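PDB 6WG5: ectonucleoside triphosphate diphosphohydrolase 4 from Homo sapiens, which belongs to the GDA1/CD39 family of nucleoside phosphatases, whose fold places it in the actin-like ATPase clan. Local coordinates for residues Ala286-Glu291 / Ile330-Gln335; Glu291-Ala296 / Ile352-Asn357; Leu324-Glu329 / Arg438-Cys443. All blocks are in the same frame, centred on the assembly; numbering follows the deposited sequence.

Interaction 1: Ala286-Glu291 / Ile330-Gln335. With NAG (2-acetamido-2-deoxy-beta-D-glucopyranose), chain B.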
loop_
_atom_site.group_PDB
_atom_site.type_symbol
_atom_site.label_atom_id
_atom_site.label_comp_id
_atom_site.label_asym_id
_atom_site.label_seq_id
_atom_site.Cartn_x
_atom_site.Cartn_y
_atom_site.Cartn_z
ATOM N N ALA A 286 -6.498 -7.266 14.790
ATOM C CA ALA A 286 -6.689 -8.682 15.083
ATOM C C ALA A 286 -6.490 -8.963 16.565
ATOM O O ALA A 286 -7.264 -9.713 17.172
ATOM C CB ALA A 286 -5.736 -9.529 14.241
ATOM N N ARG A 287 -5.458 -8.367 17.167
ATOM C CA ARG A 287 -5.220 -8.569 18.592
ATOM C C ARG A 287 -6.385 -8.043 19.419
ATOM O O ARG A 287 -6.771 -8.656 20.422
ATOM C CB ARG A 287 -3.911 -7.891 19.007
ATOM C CG ARG A 287 -3.648 -7.882 20.513
ATOM C CD ARG A 287 -3.385 -9.276 21.062
ATOM N NE ARG A 287 -3.421 -9.295 22.522
ATOM C CZ ARG A 287 -3.200 -10.372 23.269
ATOM N NH1 ARG A 287 -2.913 -11.537 22.702
ATOM N NH2 ARG A 287 -3.265 -10.285 24.593
ATOM N N GLN A 288 -6.958 -6.907 19.018
ATOM C CA GLN A 288 -8.085 -6.356 19.762
ATOM C C GLN A 288 -9.319 -7.239 19.624
ATOM O O GLN A 288 -10.032 -7.477 20.604
ATOM C CB GLN A 288 -8.382 -4.931 19.288
ATOM C CG GLN A 288 -9.476 -4.233 20.082
ATOM C CD GLN A 288 -9.156 -4.150 21.565
ATOM O OE1 GLN A 288 -8.147 -3.567 21.962
ATOM N NE2 GLN A 288 -10.012 -4.746 22.390
ATOM N N ARG A 289 -9.586 -7.735 18.415
ATOM C CA ARG A 289 -10.700 -8.659 18.229
ATOM C C ARG A 289 -10.490 -9.930 19.040
ATOM O O ARG A 289 -11.448 -10.514 19.561
ATOM C CB ARG A 289 -10.862 -8.987 16.746
ATOM C CG ARG A 289 -11.226 -7.788 15.876
ATOM C CD ARG A 289 -11.084 -8.126 14.406
ATOM N NE ARG A 289 -11.802 -9.351 14.082
ATOM C CZ ARG A 289 -11.500 -10.160 13.072
ATOM N NH1 ARG A 289 -12.221 -11.255 12.869
ATOM N NH2 ARG A 289 -10.478 -9.887 12.273
ATOM N N TYR A 290 -9.235 -10.372 19.160
ATOM C CA TYR A 290 -8.930 -11.563 19.943
ATOM C C TYR A 290 -9.175 -11.315 21.427
ATOM O O TYR A 290 -9.809 -12.132 22.107
ATOM C CB TYR A 290 -7.481 -11.984 19.683
ATOM C CG TYR A 290 -6.984 -13.129 20.536
ATOM C CD1 TYR A 290 -7.508 -14.405 20.394
ATOM C CD2 TYR A 290 -5.974 -12.937 21.468
ATOM C CE1 TYR A 290 -7.050 -15.455 21.168
ATOM C CE2 TYR A 290 -5.509 -13.979 22.242
ATOM C CZ TYR A 290 -6.049 -15.236 22.089
ATOM O OH TYR A 290 -5.592 -16.278 22.863
ATOM N N GLU A 291 -8.688 -10.186 21.947
ATOM C CA GLU A 291 -8.939 -9.852 23.345
ATOM C C GLU A 291 -10.424 -9.666 23.617
ATOM O O GLU A 291 -10.901 -10.010 24.704
ATOM C CB GLU A 291 -8.165 -8.590 23.729
ATOM C CG GLU A 291 -6.650 -8.774 23.750
ATOM C CD GLU A 291 -5.900 -7.507 24.121
ATOM O OE1 GLU A 291 -6.555 -6.479 24.394
ATOM O OE2 GLU A 291 -4.651 -7.540 24.143
ATOM N N ILE A 330 -6.990 -7.185 30.434
ATOM C CA ILE A 330 -7.990 -6.615 29.539
ATOM C C ILE A 330 -8.983 -5.833 30.384
ATOM O O ILE A 330 -9.564 -6.379 31.329
ATOM C CB ILE A 330 -8.712 -7.704 28.728
ATOM C CG1 ILE A 330 -7.704 -8.552 27.949
ATOM C CG2 ILE A 330 -9.730 -7.077 27.780
ATOM C CD1 ILE A 330 -8.308 -9.798 27.336
ATOM N N GLN A 331 -9.179 -4.562 30.046
ATOM C CA GLN A 331 -10.120 -3.695 30.743
ATOM C C GLN A 331 -11.220 -3.285 29.778
ATOM O O GLN A 331 -10.937 -2.761 28.695
ATOM C CB GLN A 331 -9.414 -2.465 31.312
ATOM C CG GLN A 331 -8.711 -2.740 32.629
ATOM C CD GLN A 331 -7.428 -1.953 32.787
ATOM O OE1 GLN A 331 -7.257 -0.888 32.191
ATOM N NE2 GLN A 331 -6.511 -2.480 33.589
ATOM N N GLN A 332 -12.468 -3.522 30.173
ATOM C CA GLN A 332 -13.595 -3.345 29.267
ATOM C C GLN A 332 -14.872 -3.299 30.090
ATOM O O GLN A 332 -15.132 -4.212 30.881
ATOM C CB GLN A 332 -13.632 -4.489 28.244
ATOM C CG GLN A 332 -14.453 -4.227 26.998
ATOM C CD GLN A 332 -14.109 -5.197 25.882
ATOM O OE1 GLN A 332 -12.936 -5.410 25.570
ATOM N NE2 GLN A 332 -15.129 -5.802 25.285
ATOM N N ASN A 333 -15.657 -2.236 29.913
ATOM C CA ASN A 333 -16.899 -2.038 30.662
ATOM C C ASN A 333 -16.640 -1.933 32.162
ATOM O O ASN A 333 -17.479 -2.324 32.977
ATOM C CB ASN A 333 -17.904 -3.160 30.382
ATOM C CG ASN A 333 -18.252 -3.279 28.911
ATOM O OD1 ASN A 333 -18.217 -2.296 28.171
ATOM N ND2 ASN A 333 -18.596 -4.488 28.480
ATOM N N GLY A 334 -15.478 -1.403 32.542
ATOM C CA GLY A 334 -15.100 -1.299 33.934
ATOM C C GLY A 334 -14.546 -2.567 34.543
ATOM O O GLY A 334 -13.857 -2.493 35.567
ATOM N N GLN A 335 -14.821 -3.726 33.953
ATOM C CA GLN A 335 -14.279 -4.981 34.445
ATOM C C GLN A 335 -12.804 -5.108 34.067
ATOM O O GLN A 335 -12.244 -4.291 33.332
ATOM C CB GLN A 335 -15.070 -6.163 33.886
ATOM C CG GLN A 335 -16.526 -6.202 34.318
ATOM C CD GLN A 335 -16.687 -6.422 35.809
ATOM O OE1 GLN A 335 -16.362 -7.490 36.330
ATOM N NE2 GLN A 335 -17.183 -5.407 36.506
HETATM C C1 NAG B . -15.881 -11.545 11.212
HETATM C C2 NAG B . -16.164 -10.040 11.184
HETATM C C3 NAG B . -17.165 -9.658 12.275
HETATM C C4 NAG B . -18.399 -10.551 12.237
HETATM C C5 NAG B . -17.986 -12.016 12.241
HETATM C C6 NAG B . -19.151 -12.964 12.074
HETATM C C7 NAG B . -14.481 -8.402 10.452
HETATM C C8 NAG B . -13.202 -7.705 10.807
HETATM N N2 NAG B . -14.933 -9.283 11.350
HETATM O O3 NAG B . -17.548 -8.299 12.096
HETATM O O4 NAG B . -19.188 -10.314 13.397
HETATM O O5 NAG B . -17.102 -12.262 11.142
HETATM O O6 NAG B . -18.704 -14.275 11.757
HETATM O O7 NAG B . -15.073 -8.180 9.401
#
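Glu291 and Ile330 carry this contact, in which the edge strand 327-332 of a small three-stranded sheet lies against helix 283-296. The methyl CD1 of Ile330 settles on the aliphatic part of Glu291, 3.8 Å from its CB, and lies 3.7 Å from the backbone O of Glu291. Both side chains leave their backbones toward the other segment, and they cross at a slant. In Ile330 the CG1 branch stands beside the backbone N (chi1 -56°) and runs on extended, which carries CD1 out to the helix. A branched aliphatic residue suits this strand position because its other neighbours, Ile294 and Leu339, are also nonpolar.

Glu291 serves two purposes. Its CB and CG offer a hydrocarbon surface to Ile330, while the carboxylate at the end of the extended chain turns back along its own helix to Arg287. Arg287 NE reaches Glu291 OE2 at 2.7 Å in a salt bridge, and NH2 adds a weak hydrogen bond to the same oxygen. OE2 is met on its anti side, with NE 24° out of the carboxylate plane. This i to i+4 spacing puts the two charges on one helical face; Arg287 also forms a salt bridge with Asp319, so its guanidinium is shared between two acids.

Further along, Gln332 points its CB toward the helix, where its side chain touches Asp292 and Phe295; Asp292 also accepts a hydrogen bond from the amide nitrogen of Gln288. Beyond Gln332 the strand reverses through a type I' turn, Gln332 to Gln335, into strand 335-341.

On another side of the helix, Arg289 lays a face of its guanidinium over the acetamido methyl C8 of the glycan. Helix 283-296 packs on strand 327-332 through Glu291 and Ile294, and nearer its start on helix 436-456, whose Phe444 and Trp448 touch Ala286.

Interaction 2: Glu291-Ala296 / Ile352-Asn357. With NAG (2-acetamido-2-deoxy-beta-D-glucopyranose), chain B.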
loop_
_atom_site.group_PDB
_atom_site.type_symbol
_atom_site.label_atom_id
_atom_site.label_comp_id
_atom_site.label_asym_id
_atom_site.label_seq_id
_atom_site.Cartn_x
_atom_site.Cartn_y
_atom_site.Cartn_z
ATOM N N GLU A 291 -8.688 -10.186 21.947
ATOM C CA GLU A 291 -8.939 -9.852 23.345
ATOM C C GLU A 291 -10.424 -9.666 23.617
ATOM O O GLU A 291 -10.901 -10.010 24.704
ATOM C CB GLU A 291 -8.165 -8.590 23.729
ATOM C CG GLU A 291 -6.650 -8.774 23.750
ATOM C CD GLU A 291 -5.900 -7.507 24.121
ATOM O OE1 GLU A 291 -6.555 -6.479 24.394
ATOM O OE2 GLU A 291 -4.651 -7.540 24.143
ATOM N N ASP A 292 -11.171 -9.131 22.648
ATOM C CA ASP A 292 -12.607 -8.955 22.831
ATOM C C ASP A 292 -13.297 -10.285 23.094
ATOM O O ASP A 292 -14.221 -10.361 23.911
ATOM C CB ASP A 292 -13.219 -8.273 21.607
ATOM C CG ASP A 292 -12.921 -6.786 21.552
ATOM O OD1 ASP A 292 -12.570 -6.204 22.601
ATOM O OD2 ASP A 292 -13.050 -6.197 20.458
ATOM N N ARG A 293 -12.871 -11.350 22.409
ATOM C CA ARG A 293 -13.529 -12.638 22.589
ATOM C C ARG A 293 -13.100 -13.300 23.894
ATOM O O ARG A 293 -13.907 -13.973 24.543
ATOM C CB ARG A 293 -13.249 -13.561 21.401
ATOM C CG ARG A 293 -14.344 -14.601 21.191
ATOM C CD ARG A 293 -13.960 -15.673 20.184
ATOM N NE ARG A 293 -14.239 -15.280 18.804
ATOM C CZ ARG A 293 -14.057 -16.072 17.749
ATOM N NH1 ARG A 293 -13.594 -17.307 17.914
ATOM N NH2 ARG A 293 -14.337 -15.634 16.527
ATOM N N ILE A 294 -11.836 -13.129 24.290
ATOM C CA ILE A 294 -11.409 -13.585 25.611
ATOM C C ILE A 294 -12.263 -12.929 26.684
ATOM O O ILE A 294 -12.740 -13.586 27.618
ATOM C CB ILE A 294 -9.914 -13.288 25.828
ATOM C CG1 ILE A 294 -9.059 -14.158 24.905
ATOM C CG2 ILE A 294 -9.523 -13.515 27.295
ATOM C CD1 ILE A 294 -7.581 -13.824 24.955
ATOM N N PHE A 295 -12.465 -11.616 26.567
ATOM C CA PHE A 295 -13.264 -10.896 27.551
ATOM C C PHE A 295 -14.704 -11.394 27.552
ATOM O O PHE A 295 -15.281 -11.666 28.611
ATOM C CB PHE A 295 -13.213 -9.395 27.267
ATOM C CG PHE A 295 -13.940 -8.571 28.282
ATOM C CD1 PHE A 295 -15.280 -8.264 28.115
ATOM C CD2 PHE A 295 -13.289 -8.118 29.416
ATOM C CE1 PHE A 295 -15.955 -7.514 29.056
ATOM C CE2 PHE A 295 -13.958 -7.368 30.363
ATOM C CZ PHE A 295 -15.294 -7.066 30.184
ATOM N N ALA A 296 -15.302 -11.522 26.366
ATOM C CA ALA A 296 -16.697 -11.938 26.284
ATOM C C ALA A 296 -16.884 -13.361 26.794
ATOM O O ALA A 296 -17.905 -13.670 27.419
ATOM C CB ALA A 296 -17.193 -11.820 24.844
ATOM N N ILE A 352 -6.075 -18.158 16.694
ATOM C CA ILE A 352 -6.492 -16.961 15.968
ATOM C C ILE A 352 -7.062 -17.275 14.592
ATOM O O ILE A 352 -7.505 -16.352 13.895
ATOM C CB ILE A 352 -5.317 -15.969 15.838
ATOM C CG1 ILE A 352 -4.174 -16.589 15.025
ATOM C CG2 ILE A 352 -4.845 -15.543 17.228
ATOM C CD1 ILE A 352 -2.960 -15.696 14.879
ATOM N N GLN A 353 -7.065 -18.543 14.181
ATOM C CA GLN A 353 -7.674 -18.937 12.910
ATOM C C GLN A 353 -9.059 -18.341 12.695
ATOM O O GLN A 353 -9.284 -17.723 11.643
ATOM C CB GLN A 353 -7.743 -20.468 12.836
ATOM C CG GLN A 353 -6.464 -21.129 12.374
ATOM C CD GLN A 353 -6.279 -21.041 10.879
ATOM O OE1 GLN A 353 -5.350 -20.399 10.395
ATOM N NE2 GLN A 353 -7.169 -21.687 10.133
ATOM N N PRO A 354 -10.015 -18.481 13.617
ATOM C CA PRO A 354 -11.372 -17.976 13.348
ATOM C C PRO A 354 -11.422 -16.514 12.951
ATOM O O PRO A 354 -12.326 -16.111 12.208
ATOM C CB PRO A 354 -12.100 -18.212 14.681
ATOM C CG PRO A 354 -11.340 -19.302 15.347
ATOM C CD PRO A 354 -9.913 -19.125 14.937
ATOM N N PHE A 355 -10.477 -15.703 13.420
ATOM C CA PHE A 355 -10.549 -14.263 13.217
ATOM C C PHE A 355 -10.192 -13.841 11.800
ATOM O O PHE A 355 -10.403 -12.675 11.451
ATOM C CB PHE A 355 -9.643 -13.561 14.227
ATOM C CG PHE A 355 -10.056 -13.792 15.649
ATOM C CD1 PHE A 355 -10.945 -12.935 16.273
ATOM C CD2 PHE A 355 -9.582 -14.886 16.352
ATOM C CE1 PHE A 355 -11.336 -13.153 17.577
ATOM C CE2 PHE A 355 -9.972 -15.108 17.657
ATOM C CZ PHE A 355 -10.851 -14.242 18.269
ATOM N N MET A 356 -9.661 -14.751 10.981
ATOM C CA MET A 356 -9.543 -14.478 9.554
ATOM C C MET A 356 -10.896 -14.513 8.861
ATOM O O MET A 356 -11.028 -13.987 7.751
ATOM C CB MET A 356 -8.592 -15.481 8.907
ATOM C CG MET A 356 -7.168 -15.368 9.412
ATOM S SD MET A 356 -5.993 -16.237 8.365
ATOM C CE MET A 356 -6.473 -17.937 8.658
ATOM N N ASN A 357 -11.905 -15.112 9.493
ATOM C CA ASN A 357 -13.278 -15.067 8.993
ATOM C C ASN A 357 -13.407 -15.785 7.651
ATOM O O ASN A 357 -14.190 -15.392 6.783
ATOM C CB ASN A 357 -13.767 -13.617 8.898
ATOM C CG ASN A 357 -14.487 -13.167 10.150
ATOM O OD1 ASN A 357 -14.460 -13.849 11.175
ATOM N ND2 ASN A 357 -15.137 -12.014 10.076
HETATM C C1 NAG B . -15.881 -11.545 11.212
HETATM C C2 NAG B . -16.164 -10.040 11.184
HETATM C C3 NAG B . -17.165 -9.658 12.275
HETATM C C4 NAG B . -18.399 -10.551 12.237
HETATM C C5 NAG B . -17.986 -12.016 12.241
HETATM C C6 NAG B . -19.151 -12.964 12.074
HETATM C C7 NAG B . -14.481 -8.402 10.452
HETATM C C8 NAG B . -13.202 -7.705 10.807
HETATM N N2 NAG B . -14.933 -9.283 11.350
HETATM O O3 NAG B . -17.548 -8.299 12.096
HETATM O O4 NAG B . -19.188 -10.314 13.397
HETATM O O5 NAG B . -17.102 -12.262 11.142
HETATM O O6 NAG B . -18.704 -14.275 11.757
HETATM O O7 NAG B . -15.073 -8.180 9.401
HETATM O O HOH W 1 -14.461 -13.799 14.376
#
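Arg293 lays its guanidinium on the ring of Phe355 in a cation-pi stack, with no direct hydrogen bond between residues 291-296 and 352-357, in this GDA1/CD39-family protein of the actin-like ATPase clan. The contact joins helix 283-296 to the loop that follows helix 345-352. The flat groups are 4.2 Å apart between centres with their planes inclined at 29°, and Arg293 CZ lies 30° off the ring normal, so the charge sits off-centre. The closest approach is 3.6 Å, from Arg293 NE to Phe355 CZ. The side chains come from opposite directions: with CG anti to the backbone N (chi1 -154°) and a bend at chi3, Arg293 leaves the helix and flattens against the ring.

Pro354 meets the edge of the same guanidinium, its CB 3.7 Å from Arg293 NH1. Arginine suits a site like this, since its flat cation can rest on an aromatic face and against a proline while its nitrogens still reach water. Phe355 in turn is buried, and its backbone O accepts a hydrogen bond from Arg289 one helical turn before Arg293, so two arginines of one helix hold the loop.

Asn357 has a left-handed backbone conformation and carries the N-linked glycan. Its side chain is bridged to Arg293 by one water, which accepts a weak bond from NH2 at 2.8 Å and donates to Asn357 OD1 at 3.2 Å, while Asn357 ND2 is bonded covalently to C1 of the sugar.

Interaction 3: Leu324-Glu329 / Arg438-Cys443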
loop_
_atom_site.group_PDB
_atom_site.type_symbol
_atom_site.label_atom_id
_atom_site.label_comp_id
_atom_site.label_asym_id
_atom_site.label_seq_id
_atom_site.Cartn_x
_atom_site.Cartn_y
_atom_site.Cartn_z
ATOM N N LEU A 324 6.214 -15.683 27.033
ATOM C CA LEU A 324 6.176 -16.513 28.228
ATOM C C LEU A 324 6.325 -15.665 29.487
ATOM O O LEU A 324 7.261 -14.869 29.609
ATOM C CB LEU A 324 7.285 -17.563 28.165
ATOM C CG LEU A 324 7.386 -18.520 29.354
ATOM C CD1 LEU A 324 6.218 -19.495 29.366
ATOM C CD2 LEU A 324 8.705 -19.264 29.306
ATOM N N ASP A 325 5.391 -15.842 30.421
ATOM C CA ASP A 325 5.418 -15.285 31.778
ATOM C C ASP A 325 5.100 -13.796 31.837
ATOM O O ASP A 325 5.195 -13.206 32.926
ATOM C CB ASP A 325 6.764 -15.517 32.475
ATOM C CG ASP A 325 6.979 -16.968 32.860
ATOM O OD1 ASP A 325 5.983 -17.718 32.952
ATOM O OD2 ASP A 325 8.147 -17.357 33.080
ATOM N N ILE A 326 4.728 -13.161 30.724
ATOM C CA ILE A 326 4.269 -11.781 30.790
ATOM C C ILE A 326 2.892 -11.743 31.440
ATOM O O ILE A 326 2.066 -12.647 31.259
ATOM C CB ILE A 326 4.229 -11.131 29.395
ATOM C CG1 ILE A 326 4.041 -9.617 29.527
ATOM C CG2 ILE A 326 3.095 -11.718 28.557
ATOM C CD1 ILE A 326 4.126 -8.859 28.212
ATOM N N LYS A 327 2.636 -10.684 32.198
ATOM C CA LYS A 327 1.343 -10.471 32.832
ATOM C C LYS A 327 0.665 -9.280 32.166
ATOM O O LYS A 327 1.201 -8.168 32.176
ATOM C CB LYS A 327 1.505 -10.257 34.336
ATOM C CG LYS A 327 2.069 -11.485 35.039
ATOM C CD LYS A 327 2.316 -11.254 36.518
ATOM C CE LYS A 327 2.940 -12.486 37.155
ATOM N NZ LYS A 327 3.007 -12.392 38.640
ATOM N N ASP A 328 -0.501 -9.528 31.573
ATOM C CA ASP A 328 -1.276 -8.522 30.866
ATOM C C ASP A 328 -2.698 -8.552 31.406
ATOM O O ASP A 328 -3.088 -9.474 32.129
ATOM C CB ASP A 328 -1.256 -8.774 29.347
ATOM C CG ASP A 328 -1.778 -7.595 28.545
ATOM O OD1 ASP A 328 -1.682 -6.448 29.033
ATOM O OD2 ASP A 328 -2.279 -7.815 27.419
ATOM N N GLU A 329 -3.481 -7.534 31.059
ATOM C CA GLU A 329 -4.858 -7.472 31.523
ATOM C C GLU A 329 -5.723 -6.777 30.482
ATOM O O GLU A 329 -5.257 -5.907 29.742
ATOM C CB GLU A 329 -4.957 -6.751 32.875
ATOM C CG GLU A 329 -4.526 -5.296 32.845
ATOM C CD GLU A 329 -4.317 -4.726 34.237
ATOM O OE1 GLU A 329 -3.885 -5.483 35.132
ATOM O OE2 GLU A 329 -4.585 -3.522 34.436
ATOM N N ARG A 438 6.117 -3.413 20.414
ATOM C CA ARG A 438 6.630 -4.444 19.520
ATOM C C ARG A 438 7.087 -5.668 20.304
ATOM O O ARG A 438 6.803 -6.808 19.917
ATOM C CB ARG A 438 7.780 -3.878 18.683
ATOM C CG ARG A 438 8.657 -4.920 17.996
ATOM C CD ARG A 438 7.856 -5.842 17.096
ATOM N NE ARG A 438 6.991 -5.108 16.178
ATOM C CZ ARG A 438 6.116 -5.678 15.355
ATOM N NH1 ARG A 438 5.982 -7.000 15.325
ATOM N NH2 ARG A 438 5.367 -4.924 14.561
ATOM N N LEU A 439 7.796 -5.449 21.413
ATOM C CA LEU A 439 8.302 -6.566 22.203
ATOM C C LEU A 439 7.161 -7.414 22.755
ATOM O O LEU A 439 7.272 -8.644 22.840
ATOM C CB LEU A 439 9.174 -6.035 23.341
ATOM C CG LEU A 439 10.114 -7.043 24.002
ATOM C CD1 LEU A 439 11.326 -7.314 23.114
ATOM C CD2 LEU A 439 10.547 -6.547 25.370
ATOM N N LYS A 440 6.054 -6.774 23.127
ATOM C CA LYS A 440 4.954 -7.476 23.776
ATOM C C LYS A 440 4.071 -8.212 22.775
ATOM O O LYS A 440 3.637 -9.338 23.041
ATOM C CB LYS A 440 4.126 -6.479 24.585
ATOM C CG LYS A 440 2.834 -7.025 25.161
ATOM C CD LYS A 440 2.266 -6.040 26.174
ATOM C CE LYS A 440 0.892 -6.446 26.676
ATOM N NZ LYS A 440 0.287 -5.352 27.492
ATOM N N TYR A 441 3.797 -7.603 21.622
ATOM C CA TYR A 441 2.831 -8.140 20.671
ATOM C C TYR A 441 3.486 -8.775 19.450
ATOM O O TYR A 441 2.780 -9.137 18.502
ATOM C CB TYR A 441 1.860 -7.037 20.242
ATOM C CG TYR A 441 1.021 -6.526 21.390
ATOM C CD1 TYR A 441 0.013 -7.309 21.936
ATOM C CD2 TYR A 441 1.242 -5.268 21.935
ATOM C CE1 TYR A 441 -0.752 -6.857 22.989
ATOM C CE2 TYR A 441 0.475 -4.804 22.993
ATOM C CZ TYR A 441 -0.520 -5.604 23.515
ATOM O OH TYR A 441 -1.291 -5.157 24.567
ATOM N N GLN A 442 4.812 -8.930 19.453
ATOM C CA GLN A 442 5.484 -9.611 18.349
ATOM C C GLN A 442 4.913 -11.006 18.131
ATOM O O GLN A 442 4.722 -11.435 16.988
ATOM C CB GLN A 442 6.989 -9.688 18.622
ATOM C CG GLN A 442 7.747 -10.760 17.827
ATOM C CD GLN A 442 7.885 -10.426 16.354
ATOM O OE1 GLN A 442 7.753 -9.271 15.948
ATOM N NE2 GLN A 442 8.156 -11.441 15.544
ATOM N N CYS A 443 4.648 -11.736 19.215
ATOM C CA CYS A 443 4.212 -13.122 19.084
ATOM C C CYS A 443 2.873 -13.213 18.372
ATOM O O CYS A 443 2.740 -13.907 17.358
ATOM C CB CYS A 443 4.143 -13.780 20.458
ATOM S SG CYS A 443 5.772 -14.266 20.958
#
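Lys440 NZ and Asp328 OD1 form a salt bridge of 2.7 Å that ties helix 436-456 to the edge strand 327-332. The ammonium approaches from above the carboxylate, 68° out of its plane. OD1 has a second, weak donor in the backbone N of Glu329, 2.9 Å away, which helps to fix the rotation of the acid. On the helix side, NZ also makes a weak hydrogen bond of 3.3 Å to Tyr441 OH. The short aspartate keeps its charge close to the strand, and CG anti to the backbone N (chi1 -167°) helps set the carboxylate where NZ meets it; the long lysine, extended throughout, spans the gap from the helix.

The methylene groups of Lys440 are used as well. Its CG lies 3.8 Å above the centre of the Tyr441 ring, and Ile326 CD1 comes within 3.8 Å of CG from across the interface. Ile326 crosses the lysine chain at about a right angle, and with Trp418 of helix 418-427 it supplies a nonpolar wall beside the aliphatic stem. Tyr441 also packs against Arg287 and Glu291 of helix 283-296.

The arrangement is that of a helix packed beside the edge of a small mixed sheet, fastened to it by a salt bridge and itself tied by the Cys443-Cys414 disulfide to the end of helix 403-414.

All three contacts lie on one side of the chain's centre. Interactions 1 and 2 are about 10 Å apart between centres and share Glu291 and helix 283-296; interaction 3 lies about 15 Å from interaction 1 and 17 Å from interaction 2. Strand 327-332 serves both interaction 1 and interaction 3. Along the chain the order is 286-291, 291-296, 324-329, 330-335, 352-357, 438-443, so each pair of contacts interleaves. Where interactions 1 and 3 meet, Arg287 NH2 and Asp328 OD2 form a long, weak ion pair. Helix 283-296, the small sheet, the glycan-bearing loop and helix 436-456 are thereby brought together on one side of the molecule from distant parts of the sequence.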